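Amino acid adenylation domain-containing protein (Bacillus stratosphericus LAMA 585, PDB 6ULY) probably selects an alpha-keto acid and activates it as the acyl adenylate for a nonribosomal depsipeptide synthetase. Local coordinates at residues 128-133 and 152-157. Sequence-based numbering, arbitrary orientation.
Sequences TDDSLI and AVEPML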
loop_
_atom_site.group_PDB
_atom_site.type_symbol
_atom_site.label_atom_id
_atom_site.label_comp_id
_atom_site.label_asym_id
_atom_site.label_seq_id
_atom_site.Cartn_x
_atom_site.Cartn_y
_atom_site.Cartn_z
ATOM N N THR A 128 -23.850 16.563 5.752
ATOM C CA THR A 128 -22.938 17.241 6.661
ATOM C C THR A 128 -23.730 18.162 7.584
ATOM O O THR A 128 -24.963 18.106 7.641
ATOM C CB THR A 128 -21.873 18.015 5.870
ATOM O OG1 THR A 128 -21.138 18.868 6.756
ATOM C CG2 THR A 128 -22.520 18.854 4.779
ATOM N N ASP A 129 -23.001 19.005 8.311
ATOM C CA ASP A 129 -23.537 19.978 9.249
ATOM C C ASP A 129 -23.631 21.360 8.618
ATOM O O ASP A 129 -22.984 21.659 7.612
ATOM C CB ASP A 129 -22.642 20.079 10.483
ATOM C CG ASP A 129 -22.653 18.831 11.299
ATOM O OD1 ASP A 129 -23.730 18.212 11.394
ATOM O OD2 ASP A 129 -21.590 18.471 11.844
ATOM N N ASP A 130 -24.420 22.224 9.258
ATOM C CA ASP A 130 -24.399 23.631 8.882
ATOM C C ASP A 130 -23.027 24.244 9.140
ATOM O O ASP A 130 -22.574 25.103 8.376
ATOM C CB ASP A 130 -25.482 24.397 9.645
ATOM C CG ASP A 130 -26.876 24.177 9.072
ATOM O OD1 ASP A 130 -27.026 24.185 7.832
ATOM O OD2 ASP A 130 -27.825 24.007 9.864
ATOM N N SER A 131 -22.345 23.799 10.198
ATOM C CA SER A 131 -21.014 24.304 10.515
ATOM C C SER A 131 -19.947 23.845 9.525
ATOM O O SER A 131 -18.846 24.405 9.533
ATOM C CB SER A 131 -20.620 23.873 11.932
ATOM O OG SER A 131 -20.351 22.483 11.986
ATOM N N LEU A 132 -20.239 22.853 8.677
ATOM C CA LEU A 132 -19.276 22.346 7.709
ATOM C C LEU A 132 -19.693 22.511 6.257
ATOM O O LEU A 132 -18.836 22.378 5.375
ATOM C CB LEU A 132 -19.009 20.850 7.940
ATOM C CG LEU A 132 -18.079 20.432 9.076
ATOM C CD1 LEU A 132 -18.002 18.913 9.127
ATOM C CD2 LEU A 132 -16.692 21.030 8.906
ATOM N N ILE A 133 -20.968 22.780 5.975
ATOM C CA ILE A 133 -21.434 22.707 4.593
ATOM C C ILE A 133 -20.682 23.691 3.710
ATOM O O ILE A 133 -20.418 23.406 2.535
ATOM C CB ILE A 133 -22.957 22.933 4.522
ATOM C CG1 ILE A 133 -23.455 22.696 3.094
ATOM C CG2 ILE A 133 -23.312 24.335 4.992
ATOM C CD1 ILE A 133 -24.959 22.638 2.965
ATOM N N ALA A 152 -27.213 19.874 4.234
ATOM C CA ALA A 152 -27.085 19.887 5.681
ATOM C C ALA A 152 -28.255 19.151 6.322
ATOM O O ALA A 152 -29.355 19.087 5.767
ATOM C CB ALA A 152 -27.021 21.321 6.208
ATOM N N VAL A 153 -28.002 18.606 7.512
ATOM C CA VAL A 153 -29.000 17.807 8.213
ATOM C C VAL A 153 -29.951 18.679 9.028
ATOM O O VAL A 153 -31.162 18.443 9.030
ATOM C CB VAL A 153 -28.290 16.766 9.097
ATOM C CG1 VAL A 153 -29.237 16.216 10.150
ATOM C CG2 VAL A 153 -27.732 15.639 8.241
ATOM N N GLU A 154 -29.432 19.678 9.744
ATOM C CA GLU A 154 -30.284 20.516 10.590
ATOM C C GLU A 154 -31.495 21.066 9.848
ATOM O O GLU A 154 -32.615 20.942 10.366
ATOM C CB GLU A 154 -29.456 21.657 11.197
ATOM C CG GLU A 154 -28.428 21.210 12.231
ATOM C CD GLU A 154 -27.077 20.870 11.613
ATOM O OE1 GLU A 154 -27.023 20.624 10.391
ATOM O OE2 GLU A 154 -26.068 20.860 12.351
ATOM N N PRO A 155 -31.362 21.652 8.659
ATOM C CA PRO A 155 -32.561 22.060 7.909
ATOM C C PRO A 155 -33.601 20.959 7.760
ATOM O O PRO A 155 -34.803 21.252 7.736
ATOM C CB PRO A 155 -31.990 22.472 6.545
ATOM C CG PRO A 155 -30.576 22.845 6.816
ATOM C CD PRO A 155 -30.119 21.941 7.920
ATOM N N MET A 156 -33.173 19.697 7.653
ATOM C CA MET A 156 -34.127 18.605 7.488
ATOM C C MET A 156 -34.885 18.317 8.775
ATOM O O MET A 156 -36.006 17.797 8.724
ATOM C CB MET A 156 -33.405 17.342 7.014
ATOM C CG MET A 156 -32.635 17.518 5.719
ATOM S SD MET A 156 -31.708 16.054 5.206
ATOM C CE MET A 156 -30.841 16.686 3.776
ATOM N N LEU A 157 -34.303 18.648 9.931
ATOM C CA LEU A 157 -34.968 18.386 11.200
ATOM C C LEU A 157 -36.271 19.156 11.349
ATOM O O LEU A 157 -37.048 18.853 12.261
ATOM C CB LEU A 157 -34.041 18.730 12.371
ATOM C CG LEU A 157 -33.082 17.640 12.852
ATOM C CD1 LEU A 157 -32.269 18.141 14.033
ATOM C CD2 LEU A 157 -33.833 16.370 13.235
#
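Val153 N donates a backbone hydrogen bond to Thr128 O (3.1 Å), the last rung between parallel strands 125-128 and 150-152, where both segments leave the sheet. Ala152 adds a CA-H...O contact to that carbonyl, its CA 3.4 Å from Thr128 O, and CG2 of Val153 lies against the oxygen too. Strand 150-152 is the outermost of its mixed sheet within this chain, so this is structural packing at a sheet edge of the AMP-binding (ANL) domain, and none of its residues belongs to the adenylate pocket.

The second polar link joins a side chain to a backbone amide. Bent at chi2 (89°), Glu154 curls its carboxylate back to the backbone of Asp130, whose N donates to Glu154 OE1 (3.3 Å). The N-H arrives from above the carboxylate plane, 41° out of it, and the bond is neither short nor straight.

Apolar contact is slight. Ile133 reaches over with CD1, which ends 4.1 Å from Ala152 CB. Asp130 fills the outer side: OD1 touches the Ala152 methyl, and OD2 sits 3.2 Å from Glu154 CB and near Pro155 CD.

Glu154 lies close to two other acids, Asp129 and Asp130. Asp130 OD2 comes within 3.5 Å of Glu154 OE1, the carboxylate planes 22° apart, while Asp129 OD1 is 3.7 Å from Glu154 OE2, their planes steeply inclined. Asp129 OD2 is held by the amides of Ser76 and Ser77, but its buried OD1 has no partner in the model. The like charges would tend to raise the pKa values, while the N-H donors offset part of that, so the net effect stays open.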